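DPS Protein (Brevibacillus brevis, PDB 1N1Q) oxidises iron at di-iron centres between subunits of a hollow twelve-subunit shell, where it probably stores the mineral, and probably condenses DNA and shields it from oxidative damage. Local coordinates at residues Asp131-Glu134 with Ala135-Lys139; Ser70-Thr74 with Leu75-Leu79. All blocks are in the same frame, centred on the assembly; numbering follows the deposited sequence.

Interaction 1: Asp131-Glu134 with Ala135-Lys139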
loop_
_atom_site.group_PDB
_atom_site.type_symbol
_atom_site.label_atom_id
_atom_site.label_comp_id
_atom_site.label_asym_id
_atom_site.label_seq_id
_atom_site.Cartn_x
_atom_site.Cartn_y
_atom_site.Cartn_z
ATOM N N ASP A 131 3.819 6.003 -34.561
ATOM C CA ASP A 131 5.151 5.980 -35.156
ATOM C C ASP A 131 6.195 5.575 -34.109
ATOM O O ASP A 131 7.093 4.778 -34.397
ATOM C CB ASP A 131 5.469 7.361 -35.742
ATOM C CG ASP A 131 6.657 7.349 -36.704
ATOM O OD1 ASP A 131 6.909 6.309 -37.345
ATOM O OD2 ASP A 131 7.314 8.400 -36.833
ATOM N N ALA A 132 6.069 6.113 -32.898
ATOM C CA ALA A 132 6.998 5.780 -31.822
ATOM C C ALA A 132 6.963 4.282 -31.506
ATOM O O ALA A 132 8.002 3.674 -31.267
ATOM C CB ALA A 132 6.680 6.602 -30.563
ATOM N N ILE A 133 5.774 3.685 -31.505
ATOM C CA ILE A 133 5.662 2.245 -31.240
ATOM C C ILE A 133 6.324 1.501 -32.403
ATOM O O ILE A 133 7.096 0.560 -32.204
ATOM C CB ILE A 133 4.184 1.754 -31.151
ATOM C CG1 ILE A 133 3.552 2.154 -29.811
ATOM C CG2 ILE A 133 4.132 0.224 -31.284
ATOM C CD1 ILE A 133 3.597 3.596 -29.515
ATOM N N GLU A 134 6.025 1.939 -33.623
ATOM C CA GLU A 134 6.577 1.317 -34.823
ATOM C C GLU A 134 8.105 1.309 -34.843
ATOM O O GLU A 134 8.728 0.283 -35.125
ATOM C CB GLU A 134 6.072 2.039 -36.078
ATOM C CG GLU A 134 6.399 1.306 -37.380
ATOM C CD GLU A 134 6.129 2.150 -38.621
ATOM O OE1 GLU A 134 5.063 2.796 -38.691
ATOM O OE2 GLU A 134 6.984 2.159 -39.531
ATOM N N ALA A 135 8.704 2.459 -34.556
ATOM C CA ALA A 135 10.156 2.579 -34.547
ATOM C C ALA A 135 10.767 1.586 -33.560
ATOM O O ALA A 135 11.790 0.955 -33.849
ATOM C CB ALA A 135 10.567 4.021 -34.175
ATOM N N GLY A 136 10.136 1.451 -32.396
ATOM C CA GLY A 136 10.633 0.540 -31.383
ATOM C C GLY A 136 10.565 -0.908 -31.830
ATOM O O GLY A 136 11.486 -1.692 -31.562
ATOM N N LEU A 137 9.476 -1.272 -32.506
ATOM C CA LEU A 137 9.310 -2.641 -32.989
ATOM C C LEU A 137 10.343 -2.977 -34.055
ATOM O O LEU A 137 10.899 -4.082 -34.069
ATOM C CB LEU A 137 7.905 -2.843 -33.563
ATOM C CG LEU A 137 6.736 -2.696 -32.577
ATOM C CD1 LEU A 137 5.436 -3.052 -33.272
ATOM C CD2 LEU A 137 6.963 -3.597 -31.374
ATOM N N GLU A 138 10.598 -2.030 -34.952
ATOM C CA GLU A 138 11.573 -2.255 -36.009
ATOM C C GLU A 138 12.952 -2.534 -35.412
ATOM O O GLU A 138 13.701 -3.353 -35.924
ATOM C CB GLU A 138 11.609 -1.052 -36.959
ATOM C CG GLU A 138 10.339 -0.925 -37.808
ATOM C CD GLU A 138 10.347 0.280 -38.729
ATOM O OE1 GLU A 138 11.337 1.035 -38.728
ATOM O OE2 GLU A 138 9.357 0.477 -39.466
ATOM N N LYS A 139 13.278 -1.869 -34.315
ATOM C CA LYS A 139 14.563 -2.079 -33.670
ATOM C C LYS A 139 14.587 -3.462 -33.024
ATOM O O LYS A 139 15.570 -4.190 -33.144
ATOM C CB LYS A 139 14.818 -0.996 -32.619
ATOM C CG LYS A 139 16.155 -1.141 -31.913
ATOM C CD LYS A 139 16.416 0.037 -30.988
ATOM C CE LYS A 139 17.721 -0.165 -30.210
ATOM N NZ LYS A 139 18.026 1.001 -29.333
#
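Asp131 O accepts from Ala135 N at 2.8 Å, the N-H bent only slightly (166°), and the same i to i+4 step links Ala132 to Gly136, Ile133 to Leu137 and Glu134 to Glu138, so this is one unbroken alpha-helix. It is the middle of helix 124-148, the last long helix of the ferritin-like four-helix bundle, about two and a half turns of it. On the buried side Ile133 and Leu137 sit a turn apart and run the same way. With CG2 of Ile133 anti to the backbone N (chi1 -76° for CG1), that branch leans along the helix and meets Leu137 CD1 alongside at 4.0 Å. Leu137 CG also lies 3.3 Å from Ile133 O. Together the pair forms an apolar ridge against helix 93-120, where Ile133 packs on Leu111 and Leu137 on Phe104 and Leu107.

The polar flank belongs to Glu134 and Glu138. Glu134 leaves the helix extended, and its OE1 forms a salt bridge with Arg115 of helix 93-120, a positive charge that probably offsets part of the negative charge gathered here. With CG beside the backbone N, the more exposed Glu138 leans toward the preceding turn and then runs extended, its CG 3.4 Å from Glu134 O. Both are acidic, so their approach is likely to be costly if both are fully ionised, and it may favour uptake of a proton by one of them. Putting an alanine at Glu134 would remove the carboxylate and probably leave Arg115 without its salt-bridge mate and open a gap beside Glu138. The two carboxylate planes are turned 56° from each other where Glu134 OE2 comes to 2.9 Å from Glu138 OE2.

Interaction 2: Ser70-Thr74 with Leu75-Leu79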
loop_
_atom_site.group_PDB
_atom_site.type_symbol
_atom_site.label_atom_id
_atom_site.label_comp_id
_atom_site.label_asym_id
_atom_site.label_seq_id
_atom_site.Cartn_x
_atom_site.Cartn_y
_atom_site.Cartn_z
ATOM N N SER A 70 -13.933 5.460 -26.957
ATOM C CA SER A 70 -13.923 4.594 -25.789
ATOM C C SER A 70 -12.979 3.450 -26.113
ATOM O O SER A 70 -13.125 2.790 -27.138
ATOM C CB SER A 70 -15.321 4.055 -25.487
ATOM O OG SER A 70 -16.085 5.001 -24.755
ATOM N N PRO A 71 -11.988 3.212 -25.241
ATOM C CA PRO A 71 -11.006 2.143 -25.439
ATOM C C PRO A 71 -11.500 0.728 -25.222
ATOM O O PRO A 71 -12.364 0.478 -24.383
ATOM C CB PRO A 71 -9.914 2.495 -24.444
ATOM C CG PRO A 71 -10.729 3.012 -23.278
ATOM C CD PRO A 71 -11.729 3.929 -23.976
ATOM N N ILE A 72 -10.943 -0.206 -25.980
ATOM C CA ILE A 72 -11.319 -1.588 -25.792
ATOM C C ILE A 72 -10.755 -1.931 -24.425
ATOM O O ILE A 72 -9.566 -1.717 -24.147
ATOM C CB ILE A 72 -10.778 -2.436 -26.947
ATOM C CG1 ILE A 72 -11.821 -2.336 -28.081
ATOM C CG2 ILE A 72 -10.453 -3.886 -26.497
ATOM C CD1 ILE A 72 -11.350 -2.858 -29.421
ATOM N N ALA A 73 -11.633 -2.430 -23.559
ATOM C CA ALA A 73 -11.235 -2.725 -22.198
ATOM C C ALA A 73 -11.817 -3.986 -21.571
ATOM O O ALA A 73 -12.274 -3.969 -20.431
ATOM C CB ALA A 73 -11.544 -1.511 -21.315
ATOM N N THR A 74 -11.801 -5.072 -22.331
ATOM C CA THR A 74 -12.259 -6.375 -21.863
ATOM C C THR A 74 -11.430 -7.363 -22.656
ATOM O O THR A 74 -10.934 -7.026 -23.738
ATOM C CB THR A 74 -13.756 -6.648 -22.157
ATOM O OG1 THR A 74 -13.970 -6.667 -23.572
ATOM C CG2 THR A 74 -14.641 -5.591 -21.496
ATOM N N LEU A 75 -11.254 -8.566 -22.122
ATOM C CA LEU A 75 -10.481 -9.579 -22.821
ATOM C C LEU A 75 -11.280 -10.083 -24.009
ATOM O O LEU A 75 -10.716 -10.398 -25.058
ATOM C CB LEU A 75 -10.150 -10.749 -21.890
ATOM C CG LEU A 75 -9.406 -10.435 -20.591
ATOM C CD1 LEU A 75 -8.879 -11.740 -20.006
ATOM C CD2 LEU A 75 -8.252 -9.474 -20.858
ATOM N N ALA A 76 -12.595 -10.159 -23.837
ATOM C CA ALA A 76 -13.477 -10.632 -24.899
ATOM C C ALA A 76 -13.349 -9.751 -26.135
ATOM O O ALA A 76 -13.167 -10.252 -27.248
ATOM C CB ALA A 76 -14.929 -10.650 -24.401
ATOM N N ALA A 77 -13.429 -8.438 -25.941
ATOM C CA ALA A 77 -13.324 -7.498 -27.059
ATOM C C ALA A 77 -11.911 -7.481 -27.643
ATOM O O ALA A 77 -11.726 -7.280 -28.842
ATOM C CB ALA A 77 -13.723 -6.087 -26.604
ATOM N N SER A 78 -10.911 -7.693 -26.795
ATOM C CA SER A 78 -9.524 -7.702 -27.262
ATOM C C SER A 78 -9.292 -8.883 -28.191
ATOM O O SER A 78 -8.686 -8.739 -29.257
ATOM C CB SER A 78 -8.556 -7.781 -26.082
ATOM O OG SER A 78 -8.580 -6.580 -25.337
ATOM N N LEU A 79 -9.766 -10.049 -27.769
ATOM C CA LEU A 79 -9.651 -11.269 -28.561
ATOM C C LEU A 79 -10.381 -11.110 -29.882
ATOM O O LEU A 79 -9.914 -11.564 -30.924
ATOM C CB LEU A 79 -10.265 -12.452 -27.807
ATOM C CG LEU A 79 -9.361 -13.141 -26.793
ATOM C CD1 LEU A 79 -10.147 -14.174 -26.004
ATOM C CD2 LEU A 79 -8.205 -13.792 -27.546
#
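Thr74 sits at the N-cap of helix 75-81, immediately before its first turn, and its side chain reaches forward to Ala77. CB starts beside the chain, 3.2 Å from Leu75 N. There the side chain forks: CG2 lies anti to the carbonyl carbon, while OG1 is held between the backbone N and the carbonyl carbon (chi1 63°), the rotation that carries the hydroxyl over the opening of the helix. At the tip OG1 accepts from Ala77 N at 3.0 Å, an N-H that has no earlier helical carbonyl to use, with an angle of 156° at the hydrogen. The same oxygen presses on the methyl of Ala77, 3.1 Å from its CB.

The carbonyl of Thr74 is gripped twice. Ser78 N and Ser78 OG, the latter at 2.9 Å, both donate to Thr74 O, arriving from opposite faces of the carbonyl plane, so the serine hydroxyl doubles the first i to i+4 bond of the helix. Ile72 closes this corner from the loop: its CG2 wedges against Ala77 CB at 3.9 Å and approaches Ser78 OG at 3.5 Å.

The two first amides are served from outside. Glu86 of the second subunit accepts from Leu75 N and Ala76 N with its two carboxylate oxygens, so the amides of the first turn are satisfied partly by Thr74 and partly by hydrogen bonds to the second subunit. This N-cap opens the short helix in the loop between the second and third bundle helices, and that short helix is a hallmark of the Dps fold.

Interaction 2 comes first along the chain and interaction 1 much later, on opposite sides of the chain's centre; their centres are 23 Å apart and their nearest atoms about 14 Å, so neither touches the other. Interaction 1 meets only its own chain within the assembly, setting helix 124-148 against helix 93-120, with the side chain of Ile133 about 11 Å from that of the iron ligand Asp58 and about 12 Å from that of Glu62. Interaction 2 lies away from the iron sites but also meets the second subunit: Pro71 and Ala73 pack on Trp32 of that subunit, next in sequence to the iron ligand His31.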